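Local coordinates for glutamine aminotransferase class-II domain protein (Ruegeria pomeroyi, PDB 3MDN) that probably acts as a class-II glutamine amidotransferase, a member of the Ntn-hydrolase clan expected to release ammonia from the side-chain amide of glutamine, at residues 173-176 with 177-181; 126-129 with 130-133; 134-137 with 138-141. All coordinates share one frame; numbering follows the deposited sequence.

All three contacts are local and partly buried. Interaction 1 forms the last turn of helix 161-179; 2 and 3 form the exit of helix 124-129 and the turn after helix 133-136. The centres of 2 and 3 are about 9 Å apart, the Asp128-Arg139 salt bridge joins the two contacts, and both touch the second subunit. Interaction 1, its centre about 15 Å from that of interaction 2, meets it where Leu175 and His179 pack on Gln126, and no other chain of the assembly touches it. The chemistry differs: i to i+4 bonds and a charged pair in 1, mixed i+4 and i+3 bonds with Ile131 over a carbonyl in 2, i+3 turns and aromatic contacts in 3.

Interaction 1 (173-176 with 177-181); sequences EGLS and RAHGT
Gly180 N donates to Ser176 O at 2.7 Å, the shortest sound polar bond across this contact, and with it the final turn of helix 161-179 closes. Three more backbone bonds of the same i to i+4 spacing precede it, from Arg177 to Glu173, Ala178 to Gly174 and His179 to Leu175. The first is nearly straight, its N-H...O angle 172° between Arg177 N and Glu173 O at 2.8 Å, whereas the next two and the Gly180 bond are bent. Gly180 is the first residue to abandon helical phi/psi, so the ladder ends as the chain turns off toward Thr181.

On one flank Glu173 and Arg177 run alongside each other in the same direction and form a salt bridge one turn apart. Glu173 keeps an extended chain, while Arg177 bends at its second torsion, which brings the guanidinium back alongside the acid. The exact position of Glu173 OE2 is doubtful, so neither its placement against the guanidinium nor its spacing to NH1 and NH2 carries weight. Glu173 OE1 is bonded instead to Tyr202 OH, tying the acid to strand 197-203.

Ser176 projects from another side of the helix. With OG anti to the backbone N (chi1 176°), its hydroxyl is hydrogen-bonded to His184 ND1 and Gly118 O, two partners that satisfy this buried polar atom.

Leu175 and His179 meet by van der Waals contact on another flank and also pack on Phe123 and Gln126. Ala178 CB stands over the centre of the imidazole, 3.6 Å above its plane. Leu175 CD2 instead approaches the ring edge in plane, 3.7 Å from His179 CD2.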
loop_
_atom_site.group_PDB
_atom_site.type_symbol
_atom_site.label_atom_id
_atom_site.label_comp_id
_atom_site.label_asym_id
_atom_site.label_seq_id
_atom_site.Cartn_x
_atom_site.Cartn_y
_atom_site.Cartn_z
ATOM N N GLU D 173 -13.873 30.271 9.045
ATOM C CA GLU D 173 -13.373 30.967 10.209
ATOM C C GLU D 173 -14.505 31.322 11.160
ATOM O O GLU D 173 -14.345 31.224 12.389
ATOM C CB GLU D 173 -12.558 32.219 9.808
ATOM C CG GLU D 173 -11.906 32.906 10.977
ATOM C CD GLU D 173 -11.147 34.178 10.615
ATOM O OE1 GLU D 173 -10.348 34.197 9.651
ATOM O OE2 GLU D 173 -11.324 35.175 11.350
ATOM N N GLY D 174 -15.648 31.728 10.603
ATOM C CA GLY D 174 -16.845 31.982 11.420
ATOM C C GLY D 174 -17.329 30.743 12.170
ATOM O O GLY D 174 -17.695 30.812 13.357
ATOM N N LEU D 175 -17.327 29.586 11.496
ATOM C CA LEU D 175 -17.756 28.373 12.182
ATOM C C LEU D 175 -16.756 28.030 13.288
ATOM O O LEU D 175 -17.143 27.538 14.354
ATOM C CB LEU D 175 -17.887 27.210 11.206
ATOM C CG LEU D 175 -19.138 27.217 10.319
ATOM C CD1 LEU D 175 -18.917 26.331 9.048
ATOM C CD2 LEU D 175 -20.341 26.779 11.125
ATOM N N SER D 176 -15.468 28.300 13.037
ATOM C CA SER D 176 -14.459 28.050 14.063
ATOM C C SER D 176 -14.679 28.975 15.264
ATOM O O SER D 176 -14.708 28.520 16.400
ATOM C CB SER D 176 -13.038 28.181 13.500
ATOM O OG SER D 176 -12.101 28.015 14.541
ATOM N N ARG D 177 -14.849 30.267 15.013
ATOM C CA ARG D 177 -15.167 31.199 16.100
ATOM C C ARG D 177 -16.397 30.770 16.879
ATOM O O ARG D 177 -16.431 30.922 18.092
ATOM C CB ARG D 177 -15.370 32.628 15.599
ATOM C CG ARG D 177 -14.090 33.282 15.149
ATOM C CD ARG D 177 -13.892 34.674 15.734
ATOM N NE ARG D 177 -12.579 35.150 15.294
ATOM C CZ ARG D 177 -12.342 35.464 14.032
ATOM N NH1 ARG D 177 -13.340 35.374 13.149
ATOM N NH2 ARG D 177 -11.134 35.860 13.655
ATOM N N ALA D 178 -17.390 30.214 16.184
ATOM C CA ALA D 178 -18.641 29.753 16.828
ATOM C C ALA D 178 -18.506 28.447 17.614
ATOM O O ALA D 178 -19.046 28.319 18.717
ATOM C CB ALA D 178 -19.748 29.585 15.789
ATOM N N HIS D 179 -17.827 27.459 17.026
ATOM C CA HIS D 179 -17.861 26.098 17.576
ATOM C C HIS D 179 -16.492 25.502 17.897
ATOM O O HIS D 179 -16.407 24.426 18.488
ATOM C CB HIS D 179 -18.597 25.141 16.613
ATOM C CG HIS D 179 -19.869 25.693 16.039
ATOM N ND1 HIS D 179 -21.003 25.892 16.798
ATOM C CD2 HIS D 179 -20.193 26.067 14.773
ATOM C CE1 HIS D 179 -21.971 26.356 16.026
ATOM N NE2 HIS D 179 -21.507 26.472 14.793
ATOM N N GLY D 180 -15.426 26.183 17.493
ATOM C CA GLY D 180 -14.096 25.587 17.457
ATOM C C GLY D 180 -13.161 26.187 18.491
ATOM O O GLY D 180 -13.572 26.504 19.598
ATOM N N THR D 181 -11.891 26.321 18.137
ATOM C CA THR D 181 -10.923 26.895 19.054
ATOM C C THR D 181 -9.914 27.684 18.259
ATOM O O THR D 181 -10.005 27.761 17.033
ATOM C CB THR D 181 -10.136 25.820 19.856
ATOM O OG1 THR D 181 -9.383 25.015 18.945
ATOM C CG2 THR D 181 -11.042 24.934 20.626
#

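Interaction 2 (126-129 with 130-133); sequences QADM and AIAD
Ile131 folds back over the carbonyl of Asp128 at the C-terminal end of helix 124-129. Its CB lies 3.4 Å from Asp128 O. With CG1 anti to Ile131's own carbonyl carbon (chi1 -63°), the longer branch runs back along the helix end: CG1 is 3.6 Å from Asp128 O, and the terminal CD1 is still 3.8 Å from Asp128 O and 4.1 Å from Asp128 CA. The same carbonyl accepts Ile131 N at 3.0 Å, but the donor stands 56° out of the carbonyl plane, evidence of a tight i to i+3 closure and not of a continuing alpha turn. Ala130 N keeps a bond to Gln126 O at 3.2 Å and adds a weak one to Ala127 O, so the helix is already changing register there.

Asp128 OD1 makes a salt bridge to Arg139 NE, OD2 is hydrogen-bonded to Tyr136 OH of the second subunit, and Met129, a selenomethionine, packs on Met129 of that subunit. Met129 O at the helix end and Ile131 O in the loop after it both accept from Lys125 NZ of the second subunit. At Met129 O the lysine's positive charge probably complements the negative end of the helix dipole, making the helix exit part of the subunit interface.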
loop_
_atom_site.group_PDB
_atom_site.type_symbol
_atom_site.label_atom_id
_atom_site.label_comp_id
_atom_site.label_asym_id
_atom_site.label_seq_id
_atom_site.Cartn_x
_atom_site.Cartn_y
_atom_site.Cartn_z
ATOM N N GLN D 126 -21.489 20.725 10.141
ATOM C CA GLN D 126 -21.877 22.034 9.631
ATOM C C GLN D 126 -20.972 22.499 8.492
ATOM O O GLN D 126 -21.446 23.118 7.528
ATOM C CB GLN D 126 -21.865 23.083 10.748
ATOM C CG GLN D 126 -22.860 22.817 11.884
ATOM C CD GLN D 126 -22.182 22.196 13.098
ATOM O OE1 GLN D 126 -22.249 22.744 14.201
ATOM N NE2 GLN D 126 -21.509 21.061 12.901
ATOM N N ALA D 127 -19.672 22.198 8.582
ATOM C CA ALA D 127 -18.798 22.528 7.473
ATOM C C ALA D 127 -19.202 21.749 6.229
ATOM O O ALA D 127 -19.216 22.306 5.128
ATOM C CB ALA D 127 -17.340 22.292 7.821
ATOM N N ASP D 128 -19.520 20.469 6.405
ATOM C CA ASP D 128 -19.966 19.631 5.291
ATOM C C ASP D 128 -21.271 20.169 4.681
ATOM O O ASP D 128 -21.414 20.205 3.463
ATOM C CB ASP D 128 -20.179 18.172 5.745
ATOM C CG ASP D 128 -18.879 17.379 5.824
ATOM O OD1 ASP D 128 -17.843 17.898 5.383
ATOM O OD2 ASP D 128 -18.888 16.236 6.349
HETATM N N MSE D 129 -22.209 20.555 5.558
HETATM C CA MSE D 129 -23.542 21.029 5.183
HETATM C C MSE D 129 -23.463 22.282 4.315
HETATM O O MSE D 129 -24.331 22.524 3.479
HETATM C CB MSE D 129 -24.339 21.326 6.452
HETATM C CG MSE D 129 -25.871 21.542 6.296
HETATM SE SE MSE D 129 -26.556 22.605 7.836
HETATM C CE MSE D 129 -25.434 24.223 7.617
ATOM N N ALA D 130 -22.405 23.065 4.517
ATOM C CA ALA D 130 -22.166 24.288 3.747
ATOM C C ALA D 130 -21.691 24.050 2.324
ATOM O O ALA D 130 -21.685 24.974 1.541
ATOM C CB ALA D 130 -21.169 25.179 4.454
ATOM N N ILE D 131 -21.256 22.843 1.988
ATOM C CA ILE D 131 -20.848 22.577 0.622
ATOM C C ILE D 131 -22.079 22.508 -0.313
ATOM O O ILE D 131 -23.033 21.801 0.004
ATOM C CB ILE D 131 -20.016 21.256 0.535
ATOM C CG1 ILE D 131 -18.711 21.381 1.336
ATOM C CG2 ILE D 131 -19.715 20.909 -0.920
ATOM C CD1 ILE D 131 -18.078 19.995 1.711
ATOM N N ALA D 132 -22.065 23.211 -1.453
ATOM C CA ALA D 132 -23.199 23.135 -2.404
ATOM C C ALA D 132 -23.370 21.702 -2.882
ATOM O O ALA D 132 -22.376 20.980 -3.024
ATOM C CB ALA D 132 -23.008 24.051 -3.609
ATOM N N ASP D 133 -24.621 21.319 -3.144
ATOM C CA ASP D 133 -24.967 20.020 -3.702
ATOM C C ASP D 133 -24.119 19.692 -4.932
ATOM O O ASP D 133 -23.697 18.559 -5.118
ATOM C CB ASP D 133 -26.456 19.979 -4.118
ATOM C CG ASP D 133 -27.427 20.233 -2.959
ATOM O OD1 ASP D 133 -28.618 20.466 -3.250
ATOM O OD2 ASP D 133 -27.025 20.201 -1.772
#

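Interaction 3 (134-137 with 138-141); sequences EFYT and YRKG
A type I beta turn from Tyr136 to Arg139 carries the chain out of the short, weakly bonded helix 133-136, and it is closed by Arg139 N donating to Tyr136 O at 2.8 Å. One residue earlier, Tyr138 N binds Phe135 O at 3.0 Å. In both bonds the donor lies well above the carbonyl plane, 50° out of it for Tyr138 N, as expected when the chain closes over three residues.

The Tyr138 side chain is held by its neighbours on two sides. Thr137 CG2 sits over one face in a CH-pi contact, 4.0 Å from the ring centroid and 16° off the normal. The methyl gets there because Thr137 OG1 is anti to the backbone N (chi1 -176°), which leaves CG2 wedged between that N and the carbonyl carbon, facing the next residue. Phe135 O approaches the ring edge near its plane, 3.3 Å from Tyr138 CD1. Tyr138 CE1 also meets Phe135 CD1 at 3.9 Å, the two side chains crossing at a slant. Arg107 touches the side chains of both Phe135 and Tyr138, while Leu153 and Leu150 of helix 144-154 pack on Phe135 and Tyr138 respectively.

Past the turn, Lys140 curls back so that NZ makes a weak hydrogen bond to Thr137 O at 3.3 Å. Arg139 CB rests 3.3 Å from Tyr136 O before its chain leads away to a salt bridge of NH1 with Glu146 OE1. That carboxylate also receives Lys140 N and Gly141 N, so one acid bonds to three groups of the connecting loop, which probably helps fix its course.

Successive i to i+3 bonds of this kind, ending in a type I turn, are typical of a helix that unwinds through a 3-10-like turn into a helix-to-helix connection.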
loop_
_atom_site.group_PDB
_atom_site.type_symbol
_atom_site.label_atom_id
_atom_site.label_comp_id
_atom_site.label_asym_id
_atom_site.label_seq_id
_atom_site.Cartn_x
_atom_site.Cartn_y
_atom_site.Cartn_z
ATOM N N GLU D 134 -23.911 20.682 -5.791
ATOM C CA GLU D 134 -23.177 20.491 -7.045
ATOM C C GLU D 134 -21.773 19.892 -6.814
ATOM O O GLU D 134 -21.256 19.138 -7.634
ATOM C CB GLU D 134 -23.013 21.859 -7.734
ATOM C CG GLU D 134 -22.613 21.811 -9.214
ATOM C CD GLU D 134 -22.315 23.200 -9.789
ATOM O OE1 GLU D 134 -22.817 24.223 -9.253
ATOM O OE2 GLU D 134 -21.576 23.262 -10.794
ATOM N N PHE D 135 -21.135 20.275 -5.718
ATOM C CA PHE D 135 -19.763 19.850 -5.497
ATOM C C PHE D 135 -19.656 18.787 -4.416
ATOM O O PHE D 135 -18.561 18.270 -4.167
ATOM C CB PHE D 135 -18.822 21.056 -5.224
ATOM C CG PHE D 135 -18.756 22.034 -6.371
ATOM C CD1 PHE D 135 -17.974 21.769 -7.472
ATOM C CD2 PHE D 135 -19.534 23.193 -6.361
ATOM C CE1 PHE D 135 -17.928 22.679 -8.542
ATOM C CE2 PHE D 135 -19.517 24.086 -7.410
ATOM C CZ PHE D 135 -18.705 23.828 -8.504
ATOM N N TYR D 136 -20.792 18.443 -3.805
ATOM C CA TYR D 136 -20.770 17.523 -2.672
ATOM C C TYR D 136 -20.241 16.133 -3.063
ATOM O O TYR D 136 -19.536 15.477 -2.285
ATOM C CB TYR D 136 -22.118 17.443 -1.954
ATOM C CG TYR D 136 -21.963 16.881 -0.564
ATOM C CD1 TYR D 136 -22.073 15.506 -0.330
ATOM C CD2 TYR D 136 -21.666 17.713 0.505
ATOM C CE1 TYR D 136 -21.900 14.993 0.949
ATOM C CE2 TYR D 136 -21.490 17.213 1.785
ATOM C CZ TYR D 136 -21.610 15.855 2.007
ATOM O OH TYR D 136 -21.430 15.357 3.290
ATOM N N THR D 137 -20.560 15.706 -4.275
ATOM C CA THR D 137 -20.042 14.468 -4.799
ATOM C C THR D 137 -18.488 14.358 -4.738
ATOM O O THR D 137 -17.950 13.265 -4.675
ATOM C CB THR D 137 -20.535 14.263 -6.243
ATOM O OG1 THR D 137 -20.084 13.002 -6.715
ATOM C CG2 THR D 137 -19.990 15.375 -7.168
ATOM N N TYR D 138 -17.783 15.482 -4.781
ATOM C CA TYR D 138 -16.326 15.484 -4.653
ATOM C C TYR D 138 -15.827 15.337 -3.194
ATOM O O TYR D 138 -14.621 15.280 -2.960
ATOM C CB TYR D 138 -15.741 16.766 -5.271
ATOM C CG TYR D 138 -16.124 16.933 -6.726
ATOM C CD1 TYR D 138 -17.040 17.894 -7.123
ATOM C CD2 TYR D 138 -15.592 16.093 -7.708
ATOM C CE1 TYR D 138 -17.404 18.028 -8.474
ATOM C CE2 TYR D 138 -15.955 16.220 -9.049
ATOM C CZ TYR D 138 -16.847 17.195 -9.425
ATOM O OH TYR D 138 -17.226 17.315 -10.750
ATOM N N ARG D 139 -16.735 15.311 -2.219
ATOM C CA ARG D 139 -16.314 15.236 -0.822
ATOM C C ARG D 139 -16.047 13.762 -0.507
ATOM O O ARG D 139 -16.975 13.002 -0.340
ATOM C CB ARG D 139 -17.367 15.873 0.105
ATOM C CG ARG D 139 -17.159 15.716 1.641
ATOM C CD ARG D 139 -15.794 16.178 2.101
ATOM N NE ARG D 139 -15.779 16.469 3.533
ATOM C CZ ARG D 139 -14.686 16.716 4.246
ATOM N NH1 ARG D 139 -13.478 16.668 3.675
ATOM N NH2 ARG D 139 -14.795 16.987 5.544
ATOM N N LYS D 140 -14.766 13.370 -0.481
ATOM C CA LYS D 140 -14.392 11.934 -0.367
ATOM C C LYS D 140 -13.788 11.564 0.977
ATOM O O LYS D 140 -13.824 10.425 1.364
ATOM C CB LYS D 140 -13.419 11.533 -1.487
ATOM C CG LYS D 140 -13.988 11.709 -2.898
ATOM C CD LYS D 140 -15.271 10.894 -3.007
ATOM C CE LYS D 140 -15.704 10.747 -4.453
ATOM N NZ LYS D 140 -17.031 10.079 -4.539
ATOM N N GLY D 141 -13.216 12.525 1.687
ATOM C CA GLY D 141 -12.624 12.224 2.991
ATOM C C GLY D 141 -13.192 13.127 4.064
ATOM O O GLY D 141 -14.336 13.605 3.964
#